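Local coordinates for protein proline dehydrogenase (Bradyrhizobium japonicum USDA 110, PDB 3HAZ) that probably oxidises proline to glutamate in two steps, pairing an FAD-dependent proline dehydrogenase with an NAD-dependent aldehyde dehydrogenase in one chain, at residues 265-270 with 275-280. Residues are numbered along the deposited sequence; the frame is centred on the assembly and turned at random.
Sequences DLAQRA and LNFTVD. With FAD (flavin-adenine dinucleotide), chain C.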
ATOM      1  N   ASP A 265      -9.961 -35.079 -56.873  1.00 28.83           N
ATOM      2  CA  ASP A 265     -11.222 -35.180 -57.603  1.00 31.50           C
ATOM      3  C   ASP A 265     -11.955 -33.841 -57.593  1.00 29.74           C
ATOM      4  O   ASP A 265     -12.430 -33.368 -58.631  1.00 28.30           O
ATOM      5  CB  ASP A 265     -12.095 -36.280 -56.986  1.00 36.99           C
ATOM      6  CG  ASP A 265     -13.340 -36.588 -57.811  1.00 37.36           C
ATOM      7  OD1 ASP A 265     -13.707 -35.794 -58.700  1.00 38.55           O
ATOM      8  OD2 ASP A 265     -13.958 -37.639 -57.560  1.00 39.93           O
ATOM      9  N   LEU A 266     -12.036 -33.224 -56.421  1.00 28.21           N
ATOM     10  CA  LEU A 266     -12.694 -31.927 -56.304  1.00 24.07           C
ATOM     11  C   LEU A 266     -11.960 -30.822 -57.085  1.00 23.95           C
ATOM     12  O   LEU A 266     -12.592 -30.015 -57.751  1.00 25.05           O
ATOM     13  CB  LEU A 266     -12.879 -31.539 -54.838  1.00 20.88           C
ATOM     14  CG  LEU A 266     -13.880 -32.359 -54.009  1.00 24.44           C
ATOM     15  CD1 LEU A 266     -13.910 -31.873 -52.553  1.00 24.53           C
ATOM     16  CD2 LEU A 266     -15.286 -32.323 -54.617  1.00 21.82           C
ATOM     17  N   ALA A 267     -10.632 -30.802 -57.012  1.00 22.83           N
ATOM     18  CA  ALA A 267      -9.833 -29.826 -57.756  1.00 25.19           C
ATOM     19  C   ALA A 267     -10.039 -29.966 -59.268  1.00 25.14           C
ATOM     20  O   ALA A 267     -10.129 -28.972 -59.986  1.00 26.26           O
ATOM     21  CB  ALA A 267      -8.351 -29.980 -57.413  1.00 27.93           C
ATOM     22  N   GLN A 268     -10.107 -31.207 -59.738  1.00 22.10           N
ATOM     23  CA  GLN A 268     -10.336 -31.488 -61.149  1.00 26.61           C
ATOM     24  C   GLN A 268     -11.700 -30.960 -61.595  1.00 30.56           C
ATOM     25  O   GLN A 268     -11.841 -30.415 -62.686  1.00 28.00           O
ATOM     26  CB  GLN A 268     -10.233 -32.988 -61.419  1.00 22.71           C
ATOM     27  CG  GLN A 268      -8.851 -33.601 -61.133  1.00 25.45           C
ATOM     28  CD  GLN A 268      -8.835 -35.109 -61.342  1.00 32.99           C
ATOM     29  OE1 GLN A 268      -9.888 -35.755 -61.348  1.00 31.46           O
ATOM     30  NE2 GLN A 268      -7.643 -35.678 -61.525  1.00 27.31           N
ATOM     31  N   ARG A 269     -12.700 -31.119 -60.739  1.00 29.54           N
ATOM     32  CA  ARG A 269     -14.040 -30.648 -61.048  1.00 30.48           C
ATOM     33  C   ARG A 269     -14.070 -29.129 -61.116  1.00 32.47           C
ATOM     34  O   ARG A 269     -14.784 -28.554 -61.939  1.00 23.59           O
ATOM     35  CB  ARG A 269     -15.031 -31.150 -60.003  1.00 31.66           C
ATOM     36  CG  ARG A 269     -15.388 -32.625 -60.156  1.00 34.54           C
ATOM     37  CD  ARG A 269     -15.922 -33.183 -58.848  1.00 34.06           C
ATOM     38  NE  ARG A 269     -16.319 -34.578 -58.968  1.00 31.04           N
ATOM     39  CZ  ARG A 269     -17.523 -34.976 -59.357  1.00 37.53           C
ATOM     40  NH1 ARG A 269     -18.451 -34.082 -59.676  1.00 38.48           N
ATOM     41  NH2 ARG A 269     -17.797 -36.269 -59.434  1.00 41.75           N
ATOM     42  N   ALA A 270     -13.302 -28.487 -60.237  1.00 22.27           N
ATOM     43  CA  ALA A 270     -13.183 -27.035 -60.225  1.00 26.33           C
ATOM     44  C   ALA A 270     -12.417 -26.564 -61.461  1.00 27.14           C
ATOM     45  O   ALA A 270     -12.789 -25.584 -62.103  1.00 23.53           O
ATOM     46  CB  ALA A 270     -12.476 -26.577 -58.950  1.00 22.17           C
ATOM     47  N   LEU A 275     -12.361 -22.629 -62.132  1.00 22.36           N
ATOM     48  CA  LEU A 275     -12.694 -21.880 -60.922  1.00 27.36           C
ATOM     49  C   LEU A 275     -11.474 -21.633 -60.037  1.00 19.68           C
ATOM     50  O   LEU A 275     -10.449 -22.289 -60.177  1.00 22.99           O
ATOM     51  CB  LEU A 275     -13.761 -22.626 -60.108  1.00 24.21           C
ATOM     52  CG  LEU A 275     -15.101 -22.948 -60.786  1.00 27.55           C
ATOM     53  CD1 LEU A 275     -15.976 -23.751 -59.824  1.00 24.15           C
ATOM     54  CD2 LEU A 275     -15.816 -21.675 -61.250  1.00 17.18           C
ATOM     55  N   ASN A 276     -11.596 -20.668 -59.136  1.00 17.38           N
ATOM     56  CA  ASN A 276     -10.660 -20.522 -58.037  1.00 16.23           C
ATOM     57  C   ASN A 276     -11.015 -21.587 -56.989  1.00 25.98           C
ATOM     58  O   ASN A 276     -12.170 -21.698 -56.573  1.00 24.79           O
ATOM     59  CB  ASN A 276     -10.779 -19.111 -57.451  1.00 14.42           C
ATOM     60  CG  ASN A 276      -9.802 -18.857 -56.294  1.00 23.13           C
ATOM     61  OD1 ASN A 276     -10.069 -18.030 -55.422  1.00 23.30           O
ATOM     62  ND2 ASN A 276      -8.676 -19.565 -56.286  1.00 22.15           N
ATOM     63  N   PHE A 277     -10.028 -22.375 -56.578  1.00 23.94           N
ATOM     64  CA  PHE A 277     -10.240 -23.470 -55.635  1.00 24.98           C
ATOM     65  C   PHE A 277      -9.288 -23.302 -54.443  1.00 27.75           C
ATOM     66  O   PHE A 277      -8.079 -23.477 -54.584  1.00 23.05           O
ATOM     67  CB  PHE A 277      -9.994 -24.804 -56.357  1.00 28.06           C
ATOM     68  CG  PHE A 277     -10.295 -26.019 -55.528  1.00 22.55           C
ATOM     69  CD1 PHE A 277     -11.584 -26.539 -55.471  1.00 20.53           C
ATOM     70  CD2 PHE A 277      -9.287 -26.656 -54.825  1.00 22.31           C
ATOM     71  CE1 PHE A 277     -11.864 -27.662 -54.711  1.00 22.29           C
ATOM     72  CE2 PHE A 277      -9.555 -27.789 -54.060  1.00 27.98           C
ATOM     73  CZ  PHE A 277     -10.844 -28.292 -54.002  1.00 30.03           C
ATOM     74  N   THR A 278      -9.830 -22.960 -53.275  1.00 20.71           N
ATOM     75  CA  THR A 278      -8.993 -22.599 -52.130  1.00 25.58           C
ATOM     76  C   THR A 278      -9.143 -23.571 -50.964  1.00 24.27           C
ATOM     77  O   THR A 278     -10.251 -23.799 -50.478  1.00 20.10           O
ATOM     78  CB  THR A 278      -9.306 -21.166 -51.619  1.00 20.33           C
ATOM     79  OG1 THR A 278      -9.371 -20.260 -52.724  1.00 29.43           O
ATOM     80  CG2 THR A 278      -8.227 -20.691 -50.643  1.00 18.09           C
ATOM     81  N   VAL A 279      -8.022 -24.145 -50.533  1.00 18.13           N
ATOM     82  CA  VAL A 279      -7.983 -24.958 -49.317  1.00 20.17           C
ATOM     83  C   VAL A 279      -7.804 -24.068 -48.080  1.00 17.48           C
ATOM     84  O   VAL A 279      -6.770 -23.411 -47.912  1.00 19.92           O
ATOM     85  CB  VAL A 279      -6.852 -26.015 -49.369  1.00 25.64           C
ATOM     86  CG1 VAL A 279      -6.881 -26.905 -48.117  1.00 18.23           C
ATOM     87  CG2 VAL A 279      -6.967 -26.865 -50.645  1.00 19.37           C
ATOM     88  N   ASP A 280      -8.819 -24.039 -47.223  1.00 16.62           N
ATOM     89  CA  ASP A 280      -8.780 -23.191 -46.032  1.00 16.31           C
ATOM     90  C   ASP A 280      -7.658 -23.626 -45.098  1.00 22.17           C
ATOM     91  O   ASP A 280      -7.200 -24.776 -45.143  1.00 21.15           O
ATOM     92  CB  ASP A 280     -10.115 -23.251 -45.281  1.00 20.87           C
ATOM     93  CG  ASP A 280     -11.232 -22.484 -45.986  1.00 28.80           C
ATOM     94  OD1 ASP A 280     -10.946 -21.699 -46.923  1.00 25.93           O
ATOM     95  OD2 ASP A 280     -12.404 -22.662 -45.590  1.00 26.07           O
TER
HETATM   96  PA  FAD C2001      -8.819  -7.464 -37.444  1.00 18.91           P
HETATM   97  O1A FAD C2001      -9.850  -6.851 -36.335  1.00 21.34           O
HETATM   98  O2A FAD C2001      -7.885  -6.464 -37.958  1.00 25.24           O
HETATM   99  O5B FAD C2001      -7.957  -8.654 -36.748  1.00 22.31           O
HETATM  100  C5B FAD C2001      -8.655  -9.666 -36.080  1.00 24.04           C
HETATM  101  C4B FAD C2001      -7.705 -10.828 -35.764  1.00 20.13           C
HETATM  102  O4B FAD C2001      -6.282 -10.532 -35.286  1.00 18.48           O
HETATM  103  C3B FAD C2001      -8.048 -12.155 -35.452  1.00 19.76           C
HETATM  104  O3B FAD C2001      -9.041 -12.801 -36.229  1.00 17.71           O
HETATM  105  C2B FAD C2001      -6.724 -12.817 -35.162  1.00 19.79           C
HETATM  106  O2B FAD C2001      -6.178 -13.638 -36.177  1.00 18.92           O
HETATM  107  C1B FAD C2001      -5.839 -11.726 -34.674  1.00 19.68           C
HETATM  108  N9A FAD C2001      -5.782 -11.481 -33.244  1.00 23.84           N
HETATM  109  C8A FAD C2001      -6.800 -11.047 -32.401  1.00 22.43           C
HETATM  110  N7A FAD C2001      -6.269 -10.910 -31.147  1.00 17.56           N
HETATM  111  C5A FAD C2001      -4.900 -11.259 -31.221  1.00 18.78           C
HETATM  112  C6A FAD C2001      -3.808 -11.308 -30.189  1.00 19.68           C
HETATM  113  N6A FAD C2001      -4.081 -10.953 -28.801  1.00 21.45           N
HETATM  114  N1A FAD C2001      -2.589 -11.667 -30.528  1.00 22.84           N
HETATM  115  C2A FAD C2001      -2.293 -12.003 -31.864  1.00 18.24           C
HETATM  116  N3A FAD C2001      -3.343 -11.959 -32.855  1.00 24.31           N
HETATM  117  C4A FAD C2001      -4.613 -11.583 -32.499  1.00 20.28           C
HETATM  118  N1  FAD C2001      -8.814 -17.652 -41.064  1.00 17.50           N
HETATM  119  C2  FAD C2001      -8.239 -18.893 -40.926  1.00 14.53           C
HETATM  120  O2  FAD C2001      -7.598 -19.218 -39.751  1.00 20.11           O
HETATM  121  N3  FAD C2001      -8.351 -19.854 -41.987  1.00 23.87           N
HETATM  122  C4  FAD C2001      -9.023 -19.539 -43.134  1.00 19.21           C
HETATM  123  O4  FAD C2001      -9.074 -20.453 -44.195  1.00 21.37           O
HETATM  124  C4X FAD C2001      -9.621 -18.240 -43.283  1.00 17.76           C
HETATM  125  N5  FAD C2001     -10.353 -17.878 -44.536  1.00 17.46           N
HETATM  126  C5X FAD C2001     -10.941 -16.595 -44.662  1.00 22.61           C
HETATM  127  C6  FAD C2001     -11.667 -16.244 -45.891  1.00 20.96           C
HETATM  128  C7  FAD C2001     -12.249 -14.961 -46.015  1.00 21.13           C
HETATM  129  C7M FAD C2001     -13.017 -14.618 -47.282  1.00 18.23           C
HETATM  130  C8  FAD C2001     -12.124 -13.973 -44.919  1.00 25.68           C
HETATM  131  C8M FAD C2001     -12.751 -12.572 -45.025  1.00 22.32           C
HETATM  132  C9  FAD C2001     -11.429 -14.312 -43.746  1.00 21.59           C
HETATM  133  C9A FAD C2001     -10.827 -15.651 -43.604  1.00 22.86           C
HETATM  134  N10 FAD C2001     -10.103 -16.012 -42.383  1.00 20.92           N
HETATM  135  C10 FAD C2001      -9.507 -17.323 -42.263  1.00 17.95           C
HETATM  136  C1' FAD C2001      -9.798 -15.011 -41.311  1.00 19.82           C
HETATM  137  C2' FAD C2001     -10.817 -14.921 -40.147  1.00 19.73           C
HETATM  138  O2' FAD C2001     -12.034 -15.563 -40.512  1.00 17.38           O
HETATM  139  C3' FAD C2001     -11.009 -13.445 -39.761  1.00 20.59           C
HETATM  140  O3' FAD C2001     -11.858 -12.802 -40.705  1.00 21.57           O
HETATM  141  C4' FAD C2001      -9.654 -12.655 -39.676  1.00 25.15           C
HETATM  142  O4' FAD C2001      -8.614 -13.249 -38.978  1.00 20.49           O
HETATM  143  C5' FAD C2001      -9.869 -11.179 -39.245  1.00 22.17           C
HETATM  144  O5' FAD C2001      -8.823 -10.321 -39.675  1.00 29.89           O
HETATM  145  P   FAD C2001      -9.212  -8.741 -39.997  1.00 19.02           P
HETATM  146  O1P FAD C2001      -7.874  -7.956 -40.610  1.00 29.81           O
HETATM  147  O2P FAD C2001     -10.353  -8.691 -40.918  1.00 17.83           O
HETATM  148  O3P FAD C2001      -9.766  -8.105 -38.599  1.00 26.15           O
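F277 packs against L266, A267 and A270 in a buried helix-on-strand contact, where 265-270, late in helix 252-272, runs roughly antiparallel (155°) to strand 276-279 in the proline dehydrogenase part. The ring lies flat under the helix backbone: A267 CA sits 4.1 Å from the centroid of the F277 ring, almost on its normal, a CH-pi contact. With CG anti to the backbone N (chi1 -175°), the ring is carried to the helix, where CZ of F277 meets L266 CB at 3.9 Å and CD1 of F277 meets A270 CB at 3.6 Å. The pair is one alpha-to-beta connection of the beta/alpha (TIM-type) barrel, a short turn leading from the helix to strand 276-279, which runs parallel between 235-238 and 309-314 in the barrel wall. Replacing F277 by an alanine is likely to open a gap beneath the helix and leave A267 CA without the aromatic face. At the turn, L275 N donates to A270 O (3.0 Å, 163°), while A270 CB and L275 CB lie 4.3 Å apart. N276 points the opposite way, into the barrel, where its side chain bonds Q393 and G308 O. Further along, D280, salt-bridged to K239 and R341, brings CB to 3.2 Å from O4 of FAD.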